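Local coordinates for putative glutathione S-transferase (Corynebacterium glutamicum, PDB 3M1G), which probably acts as a glutathione transferase, with a thioredoxin-like N-terminal domain and a helical C-terminal domain related to the Omega-like class, at residues A[275-285]-A[323-331]. Sequence-based numbering, arbitrary orientation.
Sequences NLWGYLRDLFQ and GFATPHGRE. With GOL (glycerol), chain G.
The side chain of Arg-281, on helix 274-284, runs from CB to NH2 against Gly-323, Phe-324, Thr-326 and His-328, with NE turned to its own helix. Its CB lies 3.8 Å from His-328 CB, and CG and CD run on beside the carbonyl oxygens of Phe-324 and Gly-323. A bend at chi3 (-70°) turns the guanidinium back along the helix, where NE donates to Trp-277 O from above that carbonyl's plane. At the tip, NH2 bonds Thr-326 OG1 at 2.9 Å, nearly in the guanidinium plane, and NH1 donates to O1 of a glycerol, probably from the crystallisation liquor. The flat group is sandwiched: Trp-277 NE1 sits over one face, His-328 CA over the other. Thr-326 OG1 in turn donates to Gly-323 O, so the arginine's partner is itself oriented.

At the helix end, Gln-285 NE2 donates to Phe-324 O, nearly straight, and to Thr-326 O, each at 2.9 Å and in its amide plane, which fixes the amide's rotation. Phe-324 lies in an aromatic cluster: Trp-277 presents its edge to the ring face, planes at 76°, while Phe-324 CB stands over the face of Phe-284.

One turn back from Gln-285, the Asp-282 carboxylate stacks on the His-328 ring, planes 16° apart. Its OD2 forms a salt bridge with Arg-234 and accepts from a water that in turn accepts from Arg-330 NE. Arg-330 CG packs 3.5 Å from Gly-278 C, and its NH2 reaches the carbonyls of Leu-230 and Arg-234. In this GST helical domain, directional Arg and Gln donors thus set the path of the loop after helix 295-305 beside an apolar, largely aromatic patch, while water couples Asp-282 to Arg-330 and both are tied to Arg-234.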
loop_
_atom_site.group_PDB
_atom_site.type_symbol
_atom_site.label_atom_id
_atom_site.label_comp_id
_atom_site.label_asym_id
_atom_site.label_seq_id
_atom_site.Cartn_x
_atom_site.Cartn_y
_atom_site.Cartn_z
ATOM N N ASN A 275 -0.485 13.312 -12.371
ATOM C CA ASN A 275 0.711 13.911 -12.955
ATOM C C ASN A 275 1.997 13.182 -12.587
ATOM O O ASN A 275 2.813 12.895 -13.479
ATOM C CB ASN A 275 0.805 15.386 -12.632
ATOM C CG ASN A 275 -0.281 16.166 -13.302
ATOM O OD1 ASN A 275 -0.371 16.175 -14.515
ATOM N ND2 ASN A 275 -1.148 16.759 -12.524
ATOM N N LEU A 276 2.168 12.839 -11.312
ATOM C CA LEU A 276 3.372 12.102 -10.899
ATOM C C LEU A 276 3.454 10.768 -11.601
ATOM O O LEU A 276 4.557 10.324 -11.953
ATOM C CB LEU A 276 3.424 11.886 -9.382
ATOM C CG LEU A 276 3.730 13.168 -8.574
ATOM C CD1 LEU A 276 3.453 12.918 -7.064
ATOM C CD2 LEU A 276 5.146 13.589 -8.787
ATOM N N TRP A 277 2.314 10.095 -11.766
ATOM C CA TRP A 277 2.323 8.760 -12.381
ATOM C C TRP A 277 2.646 8.794 -13.880
ATOM O O TRP A 277 3.377 7.936 -14.368
ATOM C CB TRP A 277 0.993 8.058 -12.144
ATOM C CG TRP A 277 0.807 6.685 -12.719
ATOM C CD1 TRP A 277 -0.296 6.265 -13.353
ATOM C CD2 TRP A 277 1.710 5.536 -12.685
ATOM N NE1 TRP A 277 -0.166 4.953 -13.735
ATOM C CE2 TRP A 277 1.052 4.481 -13.352
ATOM C CE3 TRP A 277 2.997 5.311 -12.181
ATOM C CZ2 TRP A 277 1.616 3.199 -13.497
ATOM C CZ3 TRP A 277 3.591 4.041 -12.363
ATOM C CH2 TRP A 277 2.889 3.007 -13.010
ATOM N N GLY A 278 2.072 9.757 -14.596
ATOM C CA GLY A 278 2.441 10.030 -15.990
ATOM C C GLY A 278 3.922 10.344 -16.119
ATOM O O GLY A 278 4.627 9.743 -16.931
ATOM N N TYR A 279 4.403 11.253 -15.275
ATOM C CA TYR A 279 5.841 11.613 -15.218
ATOM C C TYR A 279 6.745 10.420 -14.930
ATOM O O TYR A 279 7.754 10.207 -15.600
ATOM C CB TYR A 279 5.990 12.733 -14.186
ATOM C CG TYR A 279 7.386 13.103 -13.701
ATOM C CD1 TYR A 279 8.145 14.020 -14.373
ATOM C CD2 TYR A 279 7.901 12.551 -12.524
ATOM C CE1 TYR A 279 9.387 14.395 -13.902
ATOM C CE2 TYR A 279 9.142 12.923 -12.037
ATOM C CZ TYR A 279 9.879 13.857 -12.741
ATOM O OH TYR A 279 11.111 14.263 -12.290
ATOM N N LEU A 280 6.392 9.631 -13.924
ATOM C CA LEU A 280 7.163 8.446 -13.588
ATOM C C LEU A 280 7.266 7.458 -14.722
ATOM O O LEU A 280 8.341 6.915 -15.003
ATOM C CB LEU A 280 6.614 7.780 -12.324
ATOM C CG LEU A 280 7.320 6.497 -11.824
ATOM C CD1 LEU A 280 8.837 6.666 -11.651
ATOM C CD2 LEU A 280 6.619 5.959 -10.495
ATOM N N ARG A 281 6.162 7.213 -15.409
ATOM C CA ARG A 281 6.184 6.300 -16.544
ATOM C C ARG A 281 7.047 6.830 -17.709
ATOM O O ARG A 281 7.801 6.065 -18.339
ATOM C CB ARG A 281 4.754 6.016 -17.017
ATOM C CG ARG A 281 4.000 5.059 -16.076
ATOM C CD ARG A 281 2.589 4.849 -16.516
ATOM N NE ARG A 281 1.780 6.039 -16.321
ATOM C CZ ARG A 281 0.529 6.185 -16.761
ATOM N NH1 ARG A 281 -0.145 7.287 -16.465
ATOM N NH2 ARG A 281 -0.054 5.228 -17.478
ATOM N N ASP A 282 6.904 8.120 -17.998
ATOM C CA ASP A 282 7.644 8.845 -19.070
ATOM C C ASP A 282 9.157 8.677 -18.818
ATOM O O ASP A 282 9.903 8.246 -19.676
ATOM C CB ASP A 282 7.169 10.313 -18.996
ATOM C CG ASP A 282 7.682 11.226 -20.138
ATOM O OD1 ASP A 282 8.341 10.777 -21.077
ATOM O OD2 ASP A 282 7.349 12.430 -20.090
ATOM N N LEU A 283 9.599 8.932 -17.600
ATOM C CA LEU A 283 11.006 8.734 -17.234
ATOM C C LEU A 283 11.420 7.269 -17.294
ATOM O O LEU A 283 12.464 6.937 -17.880
ATOM C CB LEU A 283 11.270 9.277 -15.835
ATOM C CG LEU A 283 11.187 10.797 -15.623
ATOM C CD1 LEU A 283 11.508 11.108 -14.160
ATOM C CD2 LEU A 283 12.155 11.556 -16.598
ATOM N N PHE A 284 10.614 6.382 -16.705
ATOM C CA PHE A 284 10.935 4.956 -16.692
ATOM C C PHE A 284 11.203 4.440 -18.093
ATOM O O PHE A 284 12.139 3.689 -18.306
ATOM C CB PHE A 284 9.827 4.113 -16.031
ATOM C CG PHE A 284 10.144 2.643 -15.978
ATOM C CD1 PHE A 284 9.840 1.807 -17.052
ATOM C CD2 PHE A 284 10.782 2.100 -14.857
ATOM C CE1 PHE A 284 10.184 0.436 -17.031
ATOM C CE2 PHE A 284 11.104 0.730 -14.809
ATOM C CZ PHE A 284 10.800 -0.097 -15.906
ATOM N N GLN A 285 10.386 4.869 -19.034
ATOM C CA GLN A 285 10.461 4.407 -20.430
ATOM C C GLN A 285 11.589 5.066 -21.217
ATOM O O GLN A 285 11.785 4.737 -22.369
ATOM C CB GLN A 285 9.121 4.614 -21.125
ATOM C CG GLN A 285 7.985 3.827 -20.439
ATOM C CD GLN A 285 6.595 4.198 -20.883
ATOM O OE1 GLN A 285 6.406 4.900 -21.879
ATOM N NE2 GLN A 285 5.590 3.721 -20.133
ATOM N N GLY A 323 1.985 -1.555 -14.962
ATOM C CA GLY A 323 1.646 -0.195 -15.353
ATOM C C GLY A 323 2.790 0.690 -15.817
ATOM O O GLY A 323 2.553 1.642 -16.535
ATOM N N PHE A 324 4.022 0.387 -15.384
ATOM C CA PHE A 324 5.197 1.170 -15.728
ATOM C C PHE A 324 5.412 1.261 -17.244
ATOM O O PHE A 324 6.008 2.216 -17.709
ATOM C CB PHE A 324 6.480 0.605 -15.074
ATOM C CG PHE A 324 6.763 1.157 -13.708
ATOM C CD1 PHE A 324 7.300 2.411 -13.542
ATOM C CD2 PHE A 324 6.420 0.446 -12.585
ATOM C CE1 PHE A 324 7.561 2.908 -12.288
ATOM C CE2 PHE A 324 6.674 0.953 -11.304
ATOM C CZ PHE A 324 7.237 2.164 -11.160
ATOM N N ALA A 325 4.905 0.278 -17.969
ATOM C CA ALA A 325 5.072 0.165 -19.420
ATOM C C ALA A 325 3.908 0.742 -20.231
ATOM O O ALA A 325 3.958 0.685 -21.428
ATOM C CB ALA A 325 5.279 -1.338 -19.833
ATOM N N THR A 326 2.877 1.285 -19.586
ATOM C CA THR A 326 1.704 1.729 -20.293
ATOM C C THR A 326 1.884 3.164 -20.817
ATOM O O THR A 326 2.720 3.914 -20.287
ATOM C CB THR A 326 0.441 1.655 -19.370
ATOM O OG1 THR A 326 0.616 2.503 -18.207
ATOM C CG2 THR A 326 0.146 0.185 -18.958
ATOM N N PRO A 327 1.110 3.562 -21.849
ATOM C CA PRO A 327 1.207 4.949 -22.371
ATOM C C PRO A 327 0.980 5.992 -21.274
ATOM O O PRO A 327 0.010 5.898 -20.525
ATOM C CB PRO A 327 0.082 5.021 -23.414
ATOM C CG PRO A 327 -0.055 3.573 -23.906
ATOM C CD PRO A 327 0.159 2.750 -22.640
ATOM N N HIS A 328 1.865 6.972 -21.197
ATOM C CA HIS A 328 1.894 7.916 -20.085
ATOM C C HIS A 328 1.085 9.197 -20.301
ATOM O O HIS A 328 0.840 9.931 -19.355
ATOM C CB HIS A 328 3.343 8.245 -19.727
ATOM C CG HIS A 328 4.160 8.744 -20.878
ATOM N ND1 HIS A 328 3.974 9.987 -21.428
ATOM C CD2 HIS A 328 5.179 8.174 -21.563
ATOM C CE1 HIS A 328 4.816 10.143 -22.438
ATOM N NE2 HIS A 328 5.550 9.049 -22.545
ATOM N N GLY A 329 0.707 9.497 -21.532
ATOM C CA GLY A 329 -0.034 10.722 -21.822
ATOM C C GLY A 329 0.643 12.093 -21.622
ATOM O O GLY A 329 -0.014 13.121 -21.724
ATOM N N ARG A 330 1.944 12.137 -21.380
ATOM C CA ARG A 330 2.620 13.396 -21.070
ATOM C C ARG A 330 3.013 14.253 -22.300
ATOM O O ARG A 330 3.400 15.420 -22.135
ATOM C CB ARG A 330 3.856 13.118 -20.190
ATOM C CG ARG A 330 3.484 12.428 -18.858
ATOM C CD ARG A 330 2.817 13.388 -17.895
ATOM N NE ARG A 330 3.789 14.359 -17.345
ATOM C CZ ARG A 330 3.451 15.376 -16.561
ATOM N NH1 ARG A 330 2.174 15.556 -16.218
ATOM N NH2 ARG A 330 4.372 16.216 -16.118
ATOM N N GLU A 331 2.921 13.678 -23.506
ATOM C CA GLU A 331 3.158 14.418 -24.768
ATOM C C GLU A 331 2.220 15.616 -24.897
ATOM O O GLU A 331 2.577 16.575 -25.549
ATOM C CB GLU A 331 2.958 13.554 -26.038
ATOM C CG GLU A 331 3.849 12.316 -26.111
ATOM C CD GLU A 331 3.258 11.072 -25.350
ATOM O OE1 GLU A 331 2.121 11.122 -24.775
ATOM O OE2 GLU A 331 3.968 10.034 -25.337
HETATM C C1 GOL G . -2.663 7.222 -18.968
HETATM O O1 GOL G . -2.885 6.943 -17.601
HETATM C C2 GOL G . -3.328 8.544 -19.365
HETATM O O2 GOL G . -4.643 8.560 -18.839
HETATM C C3 GOL G . -3.379 8.758 -20.888
HETATM O O3 GOL G . -2.506 7.889 -21.589
HETATM O O HOH W 1 6.529 13.675 -17.832
HETATM O O HOH W 2 7.825 6.802 -23.438
#